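Local coordinates for protein hydroxyindole o-methyltransferase (Homo sapiens, PDB 4A6E) that transfers a methyl group from S-adenosyl-L-methionine to N-acetylserotonin, yielding melatonin and S-adenosyl-L-homocysteine, and works as a homodimer, at residues V253-A258 with G309-P314; R115-L120 with M303-E308; L265-Y270 with S322-R327. All coordinates share one frame; numbering follows the deposited sequence.

Contact 1 of 3, residues V253-A258 with G309-P314; sequences VLHDWA and GQERTP. With ASE (N-acetyl serotonin), chain D; SAM (S-adenosylmethionine), chain C.
Trp257 and Gly309 bring their CA atoms to 4.0 Å where two loops meet, one leading from strand 247-251 into helix 259-272, the other joining helices 294-306 and 314-323. This is the active-site region of a class I, Rossmann-like methyltransferase domain, and it illustrates how one residue positions another. His255, the inferred proton donor/acceptor, lies beside Glu311, both side chains pointing the same way. A bend at chi2 (-45°) swings the Glu311 carboxylate back to the ring, where ND1 of His255 donates to the syn side of OE2 of Glu311 over 2.9 Å, almost straight and in the ring plane. By holding ND1, the bond limits rotation of the His255 ring, whose NE2 donates to O10 of N-acetylserotonin at 2.8 Å; that hydroxyl in turn donates to OD1 of Asp256. Elsewhere in the contact, the extended chain of Arg312 ties the loops together. NH2 of Arg312, also in a salt bridge with Asp259, donates a hydrogen bond to Trp257 O in the carbonyl plane, on a lone pair, at 3.1 Å. NH1 of Arg312 hydrogen-bonds Leu254 O at 3.1 Å from above its carbonyl plane, while Trp257 N arrives at that same oxygen from the opposite face.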
loop_
_atom_site.group_PDB
_atom_site.type_symbol
_atom_site.label_atom_id
_atom_site.label_comp_id
_atom_site.label_asym_id
_atom_site.label_seq_id
_atom_site.Cartn_x
_atom_site.Cartn_y
_atom_site.Cartn_z
ATOM N N VAL A 253 -16.551 -15.111 -11.489
ATOM C CA VAL A 253 -16.149 -16.507 -11.623
ATOM C C VAL A 253 -15.100 -16.556 -12.734
ATOM O O VAL A 253 -13.959 -16.894 -12.451
ATOM C CB VAL A 253 -17.344 -17.461 -11.861
ATOM C CG1 VAL A 253 -16.872 -18.882 -12.139
ATOM C CG2 VAL A 253 -18.298 -17.440 -10.677
ATOM N N LEU A 254 -15.458 -16.142 -13.966
ATOM C CA LEU A 254 -14.554 -16.167 -15.136
ATOM C C LEU A 254 -13.173 -15.540 -14.920
ATOM O O LEU A 254 -12.177 -16.085 -15.405
ATOM C CB LEU A 254 -15.228 -15.670 -16.442
ATOM C CG LEU A 254 -16.527 -16.379 -16.909
ATOM C CD1 LEU A 254 -17.129 -15.687 -18.160
ATOM C CD2 LEU A 254 -16.287 -17.849 -17.191
ATOM N N HIS A 255 -13.103 -14.458 -14.123
ATOM C CA HIS A 255 -11.842 -13.784 -13.807
ATOM C C HIS A 255 -10.860 -14.637 -12.958
ATOM O O HIS A 255 -9.696 -14.265 -12.857
ATOM C CB HIS A 255 -12.075 -12.367 -13.234
ATOM C CG HIS A 255 -12.415 -12.308 -11.770
ATOM N ND1 HIS A 255 -12.066 -11.213 -10.989
ATOM C CD2 HIS A 255 -13.069 -13.199 -10.988
ATOM C CE1 HIS A 255 -12.506 -11.482 -9.767
ATOM N NE2 HIS A 255 -13.119 -12.662 -9.717
ATOM N N ASP A 256 -11.309 -15.775 -12.385
ATOM C CA ASP A 256 -10.450 -16.631 -11.555
ATOM C C ASP A 256 -9.676 -17.612 -12.402
ATOM O O ASP A 256 -8.713 -18.221 -11.917
ATOM C CB ASP A 256 -11.292 -17.478 -10.578
ATOM C CG ASP A 256 -12.105 -16.768 -9.516
ATOM O OD1 ASP A 256 -11.818 -15.584 -9.240
ATOM O OD2 ASP A 256 -12.977 -17.428 -8.892
ATOM N N TRP A 257 -10.151 -17.848 -13.633
ATOM C CA TRP A 257 -9.608 -18.891 -14.483
ATOM C C TRP A 257 -9.059 -18.466 -15.818
ATOM O O TRP A 257 -9.432 -17.423 -16.367
ATOM C CB TRP A 257 -10.665 -19.973 -14.692
ATOM C CG TRP A 257 -11.403 -20.385 -13.449
ATOM C CD1 TRP A 257 -12.700 -20.091 -13.136
ATOM C CD2 TRP A 257 -10.903 -21.203 -12.373
ATOM N NE1 TRP A 257 -13.040 -20.669 -11.932
ATOM C CE2 TRP A 257 -11.961 -21.371 -11.449
ATOM C CE3 TRP A 257 -9.668 -21.831 -12.110
ATOM C CZ2 TRP A 257 -11.818 -22.132 -10.272
ATOM C CZ3 TRP A 257 -9.526 -22.583 -10.943
ATOM C CH2 TRP A 257 -10.590 -22.730 -10.042
ATOM N N ALA A 258 -8.174 -19.316 -16.355
ATOM C CA ALA A 258 -7.559 -19.146 -17.669
ATOM C C ALA A 258 -8.597 -19.490 -18.793
ATOM O O ALA A 258 -9.584 -20.213 -18.543
ATOM C CB ALA A 258 -6.331 -20.033 -17.760
ATOM N N GLY A 309 -6.614 -16.491 -13.217
ATOM C CA GLY A 309 -7.174 -15.675 -14.284
ATOM C C GLY A 309 -6.604 -14.291 -14.488
ATOM O O GLY A 309 -5.422 -14.045 -14.236
ATOM N N GLN A 310 -7.462 -13.387 -14.976
ATOM C CA GLN A 310 -7.183 -11.990 -15.316
ATOM C C GLN A 310 -8.507 -11.254 -15.508
ATOM O O GLN A 310 -9.579 -11.877 -15.549
ATOM C CB GLN A 310 -6.418 -11.918 -16.661
ATOM C CG GLN A 310 -7.187 -12.553 -17.807
ATOM C CD GLN A 310 -6.552 -12.427 -19.148
ATOM O OE1 GLN A 310 -6.294 -13.435 -19.805
ATOM N NE2 GLN A 310 -6.474 -11.202 -19.664
ATOM N N GLU A 311 -8.428 -9.938 -15.689
ATOM C CA GLU A 311 -9.594 -9.152 -16.064
ATOM C C GLU A 311 -9.623 -9.155 -17.597
ATOM O O GLU A 311 -8.598 -9.452 -18.242
ATOM C CB GLU A 311 -9.594 -7.740 -15.442
ATOM C CG GLU A 311 -9.724 -7.736 -13.915
ATOM C CD GLU A 311 -10.750 -8.629 -13.227
ATOM O OE1 GLU A 311 -11.826 -8.899 -13.812
ATOM O OE2 GLU A 311 -10.497 -9.011 -12.063
ATOM N N ARG A 312 -10.818 -8.969 -18.185
ATOM C CA ARG A 312 -10.949 -9.060 -19.645
ATOM C C ARG A 312 -11.750 -7.923 -20.236
ATOM O O ARG A 312 -12.571 -7.310 -19.537
ATOM C CB ARG A 312 -11.526 -10.429 -20.055
ATOM C CG ARG A 312 -10.659 -11.626 -19.643
ATOM C CD ARG A 312 -11.304 -12.916 -20.059
ATOM N NE ARG A 312 -10.377 -14.045 -20.010
ATOM C CZ ARG A 312 -10.293 -14.903 -19.001
ATOM N NH1 ARG A 312 -11.065 -14.759 -17.931
ATOM N NH2 ARG A 312 -9.434 -15.910 -19.051
ATOM N N THR A 313 -11.488 -7.632 -21.524
ATOM C CA THR A 313 -12.159 -6.589 -22.322
ATOM C C THR A 313 -13.475 -7.164 -22.890
ATOM O O THR A 313 -13.536 -8.382 -23.081
ATOM C CB THR A 313 -11.247 -6.100 -23.490
ATOM O OG1 THR A 313 -11.055 -7.143 -24.453
ATOM C CG2 THR A 313 -9.916 -5.524 -23.021
ATOM N N PRO A 314 -14.515 -6.324 -23.217
ATOM C CA PRO A 314 -15.765 -6.870 -23.797
ATOM C C PRO A 314 -15.585 -7.823 -24.983
ATOM O O PRO A 314 -16.269 -8.849 -25.068
ATOM C CB PRO A 314 -16.532 -5.608 -24.188
ATOM C CG PRO A 314 -16.100 -4.618 -23.169
ATOM C CD PRO A 314 -14.625 -4.857 -23.058
HETATM C C1 ASE D . -11.887 -13.443 -6.423
HETATM C C2 ASE D . -12.319 -12.171 -6.054
HETATM C C3 ASE D . -11.514 -11.507 -5.107
HETATM C C4 ASE D . -10.725 -14.085 -5.904
HETATM C C5 ASE D . -9.933 -13.402 -4.976
HETATM C C6 ASE D . -10.297 -12.110 -4.554
HETATM C C7 ASE D . -11.619 -10.177 -4.477
HETATM C C8 ASE D . -10.537 -10.032 -3.646
HETATM N N9 ASE D . -9.732 -11.173 -3.662
HETATM O O10 ASE D . -12.600 -14.095 -7.354
HETATM C C11 ASE D . -12.686 -9.198 -4.851
HETATM C C12 ASE D . -12.065 -8.348 -6.040
HETATM N N13 ASE D . -11.037 -7.424 -5.506
HETATM C C14 ASE D . -9.711 -7.459 -5.976
HETATM C C15 ASE D . -8.703 -6.501 -5.341
HETATM O O16 ASE D . -9.306 -8.247 -6.894
HETATM N N SAM C . -20.230 -14.702 -7.134
HETATM C CA SAM C . -19.650 -14.243 -5.826
HETATM C C SAM C . -19.248 -12.767 -5.812
HETATM O O SAM C . -18.934 -12.172 -6.860
HETATM O OXT SAM C . -19.221 -12.157 -4.711
HETATM C CB SAM C . -18.507 -15.105 -5.347
HETATM C CG SAM C . -17.321 -14.860 -6.286
HETATM S SD SAM C . -15.824 -15.822 -5.871
HETATM C CE SAM C . -14.687 -14.948 -6.803
HETATM C "C5'" SAM C . -15.867 -17.321 -6.894
HETATM C "C4'" SAM C . -16.872 -18.330 -6.342
HETATM O "O4'" SAM C . -16.766 -19.524 -7.160
HETATM C "C3'" SAM C . -16.511 -18.692 -4.881
HETATM O "O3'" SAM C . -17.713 -18.580 -4.154
HETATM C "C2'" SAM C . -15.950 -20.153 -4.972
HETATM O "O2'" SAM C . -16.326 -20.949 -3.846
HETATM C "C1'" SAM C . -16.741 -20.650 -6.218
HETATM N N9 SAM C . -16.200 -21.814 -6.906
HETATM C C8 SAM C . -14.896 -22.000 -7.284
HETATM N N7 SAM C . -14.780 -23.163 -7.880
HETATM C C5 SAM C . -15.987 -23.795 -7.963
HETATM C C6 SAM C . -16.433 -25.024 -8.523
HETATM N N6 SAM C . -15.585 -25.871 -9.179
HETATM N N1 SAM C . -17.728 -25.320 -8.394
HETATM C C2 SAM C . -18.595 -24.469 -7.743
HETATM N N3 SAM C . -18.247 -23.281 -7.234
HETATM C C4 SAM C . -16.942 -22.919 -7.329
#

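Contact 2 of 3, residues R115-L120 with M303-E308; sequences RCWGHL and MLVQTE. With ASE (N-acetyl serotonin), chain D; SO4 (sulfate ion), chain I.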
loop_
_atom_site.group_PDB
_atom_site.type_symbol
_atom_site.label_atom_id
_atom_site.label_comp_id
_atom_site.label_asym_id
_atom_site.label_seq_id
_atom_site.Cartn_x
_atom_site.Cartn_y
_atom_site.Cartn_z
ATOM N N ARG A 115 -0.401 -9.342 1.789
ATOM C CA ARG A 115 0.706 -10.279 1.945
ATOM C C ARG A 115 1.146 -10.837 0.587
ATOM O O ARG A 115 2.323 -10.726 0.251
ATOM C CB ARG A 115 0.336 -11.391 2.922
ATOM C CG ARG A 115 0.538 -11.009 4.377
ATOM C CD ARG A 115 0.157 -12.142 5.296
ATOM N NE ARG A 115 1.175 -13.191 5.321
ATOM C CZ ARG A 115 1.067 -14.313 6.026
ATOM N NH1 ARG A 115 -0.013 -14.540 6.767
ATOM N NH2 ARG A 115 2.039 -15.218 5.997
ATOM N N CYS A 116 0.189 -11.350 -0.213
ATOM C CA CYS A 116 0.407 -11.864 -1.564
ATOM C C CYS A 116 1.176 -10.843 -2.386
ATOM O O CYS A 116 2.205 -11.179 -2.951
ATOM C CB CYS A 116 -0.926 -12.229 -2.227
ATOM S SG CYS A 116 -1.685 -13.753 -1.600
ATOM N N TRP A 117 0.709 -9.575 -2.378
ATOM C CA TRP A 117 1.316 -8.435 -3.084
ATOM C C TRP A 117 2.773 -8.142 -2.727
ATOM O O TRP A 117 3.510 -7.665 -3.583
ATOM C CB TRP A 117 0.424 -7.197 -3.051
ATOM C CG TRP A 117 -0.686 -7.266 -4.061
ATOM C CD1 TRP A 117 -1.840 -7.991 -3.970
ATOM C CD2 TRP A 117 -0.727 -6.605 -5.336
ATOM N NE1 TRP A 117 -2.621 -7.778 -5.083
ATOM C CE2 TRP A 117 -1.969 -6.921 -5.930
ATOM C CE3 TRP A 117 0.135 -5.713 -6.002
ATOM C CZ2 TRP A 117 -2.354 -6.408 -7.171
ATOM C CZ3 TRP A 117 -0.250 -5.204 -7.232
ATOM C CH2 TRP A 117 -1.487 -5.545 -7.799
ATOM N N GLY A 118 3.200 -8.533 -1.528
ATOM C CA GLY A 118 4.597 -8.425 -1.123
ATOM C C GLY A 118 5.526 -9.250 -2.011
ATOM O O GLY A 118 6.715 -8.948 -2.099
ATOM N N HIS A 119 4.968 -10.267 -2.724
ATOM C CA HIS A 119 5.639 -11.168 -3.673
ATOM C C HIS A 119 5.273 -10.841 -5.159
ATOM O O HIS A 119 5.385 -11.718 -6.026
ATOM C CB HIS A 119 5.292 -12.633 -3.350
ATOM C CG HIS A 119 5.578 -13.028 -1.936
ATOM N ND1 HIS A 119 6.787 -13.610 -1.577
ATOM C CD2 HIS A 119 4.804 -12.913 -0.832
ATOM C CE1 HIS A 119 6.714 -13.806 -0.269
ATOM N NE2 HIS A 119 5.533 -13.421 0.221
ATOM N N LEU A 120 4.879 -9.579 -5.450
ATOM C CA LEU A 120 4.512 -9.134 -6.796
ATOM C C LEU A 120 5.592 -9.327 -7.867
ATOM O O LEU A 120 5.268 -9.793 -8.955
ATOM C CB LEU A 120 3.970 -7.700 -6.808
ATOM C CG LEU A 120 3.415 -7.214 -8.141
ATOM C CD1 LEU A 120 2.117 -7.949 -8.515
ATOM C CD2 LEU A 120 3.283 -5.706 -8.159
ATOM N N MET A 303 -5.541 -10.775 -9.730
ATOM C CA MET A 303 -5.863 -12.131 -10.226
ATOM C C MET A 303 -4.565 -12.909 -10.568
ATOM O O MET A 303 -4.516 -14.122 -10.397
ATOM C CB MET A 303 -6.873 -12.117 -11.405
ATOM C CG MET A 303 -8.243 -11.596 -11.019
ATOM S SD MET A 303 -9.176 -12.700 -9.903
ATOM C CE MET A 303 -9.019 -11.830 -8.292
ATOM N N LEU A 304 -3.499 -12.203 -10.979
ATOM C CA LEU A 304 -2.201 -12.830 -11.261
ATOM C C LEU A 304 -1.606 -13.414 -9.969
ATOM O O LEU A 304 -1.102 -14.539 -9.953
ATOM C CB LEU A 304 -1.230 -11.812 -11.899
ATOM C CG LEU A 304 0.150 -12.322 -12.284
ATOM C CD1 LEU A 304 0.095 -13.220 -13.478
ATOM C CD2 LEU A 304 1.057 -11.181 -12.599
ATOM N N VAL A 305 -1.747 -12.648 -8.889
ATOM C CA VAL A 305 -1.282 -12.881 -7.531
ATOM C C VAL A 305 -2.226 -13.827 -6.713
ATOM O O VAL A 305 -1.732 -14.684 -5.975
ATOM C CB VAL A 305 -1.099 -11.451 -6.927
ATOM C CG1 VAL A 305 -1.701 -11.276 -5.543
ATOM C CG2 VAL A 305 0.344 -10.991 -6.983
ATOM N N GLN A 306 -3.561 -13.690 -6.862
ATOM C CA GLN A 306 -4.546 -14.447 -6.077
ATOM C C GLN A 306 -5.301 -15.620 -6.731
ATOM O O GLN A 306 -5.848 -16.445 -6.001
ATOM C CB GLN A 306 -5.537 -13.499 -5.371
ATOM C CG GLN A 306 -4.984 -12.868 -4.096
ATOM C CD GLN A 306 -6.100 -12.563 -3.127
ATOM O OE1 GLN A 306 -6.443 -13.372 -2.269
ATOM N NE2 GLN A 306 -6.730 -11.412 -3.268
ATOM N N THR A 307 -5.414 -15.663 -8.071
ATOM C CA THR A 307 -6.138 -16.738 -8.760
ATOM C C THR A 307 -5.305 -17.298 -9.920
ATOM O O THR A 307 -4.077 -17.260 -9.867
ATOM C CB THR A 307 -7.540 -16.272 -9.202
ATOM O OG1 THR A 307 -7.403 -15.311 -10.251
ATOM C CG2 THR A 307 -8.406 -15.730 -8.050
ATOM N N GLU A 308 -5.980 -17.821 -10.963
ATOM C CA GLU A 308 -5.378 -18.361 -12.189
ATOM C C GLU A 308 -5.808 -17.545 -13.430
ATOM O O GLU A 308 -5.386 -17.876 -14.547
ATOM C CB GLU A 308 -5.821 -19.816 -12.389
ATOM C CG GLU A 308 -4.953 -20.870 -11.720
ATOM C CD GLU A 308 -5.574 -22.254 -11.647
ATOM O OE1 GLU A 308 -6.393 -22.596 -12.538
ATOM O OE2 GLU A 308 -5.221 -23.003 -10.702
HETATM C C1 ASE D . -11.887 -13.443 -6.423
HETATM C C2 ASE D . -12.319 -12.171 -6.054
HETATM C C3 ASE D . -11.514 -11.507 -5.107
HETATM C C4 ASE D . -10.725 -14.085 -5.904
HETATM C C5 ASE D . -9.933 -13.402 -4.976
HETATM C C6 ASE D . -10.297 -12.110 -4.554
HETATM C C7 ASE D . -11.619 -10.177 -4.477
HETATM C C8 ASE D . -10.537 -10.032 -3.646
HETATM N N9 ASE D . -9.732 -11.173 -3.662
HETATM O O10 ASE D . -12.600 -14.095 -7.354
HETATM C C11 ASE D . -12.686 -9.198 -4.851
HETATM C C12 ASE D . -12.065 -8.348 -6.040
HETATM N N13 ASE D . -11.037 -7.424 -5.506
HETATM C C14 ASE D . -9.711 -7.459 -5.976
HETATM C C15 ASE D . -8.703 -6.501 -5.341
HETATM O O16 ASE D . -9.306 -8.247 -6.894
HETATM S S SO4 I . -0.948 -17.834 8.434
HETATM O O1 SO4 I . -1.876 -16.705 8.314
HETATM O O2 SO4 I . -0.217 -17.706 9.703
HETATM O O3 SO4 I . -1.733 -19.102 8.396
HETATM O O4 SO4 I . 0.029 -17.809 7.334
#
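The carbonyl oxygen of Met303, on the helix whose Val305 packs against Cys116 and Trp117, is gripped twice by Thr307: the backbone N of Thr307 reaches Met303 O at 2.9 Å and its OG1 at 3.1 Å. This double hold closes the end of helix 294-306 and fixes the rotation of Thr307, placing its CG2 3.6 Å from C4 of N-acetylserotonin. One turn back, the bent chain of Met303 brings CE to 3.7 Å from the same C4. The contact across the segments is apolar and centres on the two methyls of Val305. CG1 of Val305 meets CB of Cys116 at 3.5 Å and CD1 of Trp117 at 3.6 Å, approaching the indole obliquely. CG2 of Val305 turns to Leu120 CD1 at 3.8 Å; with its CG anti to the backbone N (chi1 -173°), Leu120 also lays CD1 over one indole face, offset toward the rim. The indole NE1 donates to Asn302, a substrate-binding residue, and Phe19 of the second subunit pairs edge-to-face with the ring. Val305 thus packs on one side of the helix end that presents Met303 and Gln306, with Thr307 just after, to the substrate, building the N-acetylserotonin pocket beside the dimer interface.

Contact 3 of 3, residues L265-Y270 with S322-R327; sequences LLERIY and SSAGFR
Two contrasting first torsions bring Tyr270 and Phe326 together: CG of Tyr270 stands anti to its backbone N (chi1 -179°), carrying the phenol out from helix 259-272, whereas CG of Phe326 lies anti to its carbonyl carbon (chi1 -57°), turning that ring so that its face meets the tyrosine edge. The result is a T-shaped pair, with ring centroids 5.1 Å apart and planes at 89°. CD1 of Tyr270 stands over the centre of the phenylalanine face. At the ring edge, CZ of Phe326 meets CG2 of Ile269 at 4.1 Å, the two side chains crossing at about a right angle, and CE2 of Phe326 comes 3.8 Å from the backbone O of Leu266.

A face of the tyrosine receives the backbone that follows helix 314-323. The CA of Gly325 makes a CH-pi contact 3.9 Å from the centroid of the Tyr270 ring, and the carbonyl O of Ala324 lies over the same face. At the far end of the phenol a water, near the ring plane, bonds to Tyr270 OH at 2.9 Å and donates to Gly325 O at 2.8 Å. Lys345 adds a cation-pi contact to the same ring.

One turn earlier in helix 259-272, the CB of Leu266 packs 3.7 Å from the CB of Ala324. Ile279 of strand 278-283 touches Leu266, Ile269 and Phe326, so all three side chains rest on the central sheet. The bent chain of Glu267 turns its carboxylate beside Ala324, and a zinc ion lies about 3 Å from the Glu267 side chain, nearest atoms. Gly325, with positive phi, is the first residue to leave helical angles after helix 314-323, in a Schellman motif; its packing against the neighbouring helix belongs to the alpha/beta layering of a Rossmann-like methyltransferase domain.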
loop_
_atom_site.group_PDB
_atom_site.type_symbol
_atom_site.label_atom_id
_atom_site.label_comp_id
_atom_site.label_asym_id
_atom_site.label_seq_id
_atom_site.Cartn_x
_atom_site.Cartn_y
_atom_site.Cartn_z
ATOM N N LEU A 265 -16.295 -24.479 -18.664
ATOM C CA LEU A 265 -17.498 -24.152 -17.900
ATOM C C LEU A 265 -18.556 -23.540 -18.806
ATOM O O LEU A 265 -19.732 -23.910 -18.703
ATOM C CB LEU A 265 -17.165 -23.221 -16.724
ATOM C CG LEU A 265 -18.329 -22.602 -15.933
ATOM C CD1 LEU A 265 -19.148 -23.655 -15.186
ATOM C CD2 LEU A 265 -17.816 -21.549 -14.990
ATOM N N LEU A 266 -18.132 -22.654 -19.733
ATOM C CA LEU A 266 -19.077 -22.014 -20.634
ATOM C C LEU A 266 -19.780 -22.990 -21.519
ATOM O O LEU A 266 -20.998 -22.903 -21.621
ATOM C CB LEU A 266 -18.466 -20.857 -21.417
ATOM C CG LEU A 266 -18.096 -19.611 -20.604
ATOM C CD1 LEU A 266 -17.197 -18.705 -21.397
ATOM C CD2 LEU A 266 -19.320 -18.859 -20.153
ATOM N N GLU A 267 -19.050 -23.988 -22.072
ATOM C CA GLU A 267 -19.613 -25.070 -22.919
ATOM C C GLU A 267 -20.636 -25.881 -22.122
ATOM O O GLU A 267 -21.678 -26.238 -22.671
ATOM C CB GLU A 267 -18.525 -26.040 -23.408
ATOM C CG GLU A 267 -17.447 -25.464 -24.311
ATOM C CD GLU A 267 -17.733 -25.221 -25.782
ATOM O OE1 GLU A 267 -18.702 -25.805 -26.328
ATOM O OE2 GLU A 267 -16.947 -24.460 -26.396
ATOM N N ARG A 268 -20.339 -26.177 -20.830
ATOM C CA ARG A 268 -21.243 -26.955 -19.961
ATOM C C ARG A 268 -22.567 -26.229 -19.751
ATOM O O ARG A 268 -23.628 -26.846 -19.861
ATOM C CB ARG A 268 -20.583 -27.278 -18.610
ATOM C CG ARG A 268 -19.513 -28.351 -18.711
ATOM C CD ARG A 268 -18.877 -28.701 -17.375
ATOM N NE ARG A 268 -19.843 -28.657 -16.279
ATOM C CZ ARG A 268 -20.620 -29.664 -15.903
ATOM N NH1 ARG A 268 -20.555 -30.839 -16.529
ATOM N NH2 ARG A 268 -21.475 -29.506 -14.910
ATOM N N ILE A 269 -22.494 -24.907 -19.469
ATOM C CA ILE A 269 -23.663 -24.060 -19.252
ATOM C C ILE A 269 -24.452 -24.024 -20.532
ATOM O O ILE A 269 -25.651 -24.292 -20.491
ATOM C CB ILE A 269 -23.276 -22.637 -18.803
ATOM C CG1 ILE A 269 -22.546 -22.642 -17.440
ATOM C CG2 ILE A 269 -24.501 -21.696 -18.809
ATOM C CD1 ILE A 269 -21.717 -21.410 -17.250
ATOM N N TYR A 270 -23.787 -23.712 -21.676
ATOM C CA TYR A 270 -24.463 -23.655 -22.965
ATOM C C TYR A 270 -25.280 -24.892 -23.195
ATOM O O TYR A 270 -26.492 -24.799 -23.357
ATOM C CB TYR A 270 -23.487 -23.417 -24.120
ATOM C CG TYR A 270 -24.194 -23.330 -25.453
ATOM C CD1 TYR A 270 -24.835 -22.159 -25.850
ATOM C CD2 TYR A 270 -24.270 -24.435 -26.299
ATOM C CE1 TYR A 270 -25.552 -22.096 -27.043
ATOM C CE2 TYR A 270 -24.963 -24.375 -27.508
ATOM C CZ TYR A 270 -25.597 -23.202 -27.880
ATOM O OH TYR A 270 -26.251 -23.123 -29.085
ATOM N N SER A 322 -18.937 -16.524 -27.592
ATOM C CA SER A 322 -19.320 -16.926 -28.935
ATOM C C SER A 322 -18.876 -18.358 -29.191
ATOM O O SER A 322 -19.689 -19.172 -29.628
ATOM C CB SER A 322 -18.764 -15.974 -29.981
ATOM O OG SER A 322 -19.642 -15.954 -31.095
ATOM N N SER A 323 -17.624 -18.688 -28.808
ATOM C CA SER A 323 -17.028 -20.017 -28.961
ATOM C C SER A 323 -17.814 -21.106 -28.273
ATOM O O SER A 323 -17.849 -22.221 -28.779
ATOM C CB SER A 323 -15.590 -20.033 -28.465
ATOM O OG SER A 323 -14.775 -19.227 -29.296
ATOM N N ALA A 324 -18.440 -20.789 -27.133
ATOM C CA ALA A 324 -19.251 -21.717 -26.346
ATOM C C ALA A 324 -20.597 -21.972 -26.993
ATOM O O ALA A 324 -21.266 -22.940 -26.639
ATOM C CB ALA A 324 -19.448 -21.169 -24.946
ATOM N N GLY A 325 -20.986 -21.104 -27.927
ATOM C CA GLY A 325 -22.252 -21.199 -28.640
ATOM C C GLY A 325 -23.220 -20.055 -28.400
ATOM O O GLY A 325 -24.264 -20.003 -29.058
ATOM N N PHE A 326 -22.910 -19.128 -27.470
ATOM C CA PHE A 326 -23.851 -18.030 -27.224
ATOM C C PHE A 326 -23.898 -16.970 -28.325
ATOM O O PHE A 326 -22.923 -16.778 -29.064
ATOM C CB PHE A 326 -23.685 -17.408 -25.842
ATOM C CG PHE A 326 -23.827 -18.404 -24.720
ATOM C CD1 PHE A 326 -25.080 -18.705 -24.190
ATOM C CD2 PHE A 326 -22.700 -19.025 -24.169
ATOM C CE1 PHE A 326 -25.204 -19.587 -23.129
ATOM C CE2 PHE A 326 -22.823 -19.905 -23.096
ATOM C CZ PHE A 326 -24.075 -20.179 -22.584
ATOM N N ARG A 327 -25.059 -16.314 -28.447
ATOM C CA ARG A 327 -25.347 -15.291 -29.444
ATOM C C ARG A 327 -25.952 -14.098 -28.727
ATOM O O ARG A 327 -26.101 -14.128 -27.500
ATOM C CB ARG A 327 -26.324 -15.843 -30.516
ATOM C CG ARG A 327 -25.869 -17.147 -31.226
ATOM C CD ARG A 327 -24.666 -16.961 -32.162
ATOM N NE ARG A 327 -23.701 -18.064 -32.066
ATOM C CZ ARG A 327 -22.401 -17.955 -32.334
ATOM N NH1 ARG A 327 -21.889 -16.790 -32.716
ATOM N NH2 ARG A 327 -21.602 -19.009 -32.213
HETATM O O HOH W 1 -27.020 -20.339 -29.477
#

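Overall arrangement
Along the chain the segments interleave as 115-120, 253-258, 265-270, 303-308, 309-314 and 322-327, so that the three contacts cross one another. Contact 1 lies between the others, its centre about 15 Å from each of theirs, whereas the centres of contacts 2 and 3 are about 29 Å apart and the two do not touch. Segment 303-308 runs straight into 309-314, which leads on to helix 314-323, while 253-258 leads into helix 259-272. Contacts 1 and 2 also share N-acetylserotonin and meet where Asp256 O and Glu308 N are 2.9 Å apart. A continuous path therefore links the dimer-facing helices, the active-site loops and the outer helices packed on the sheet.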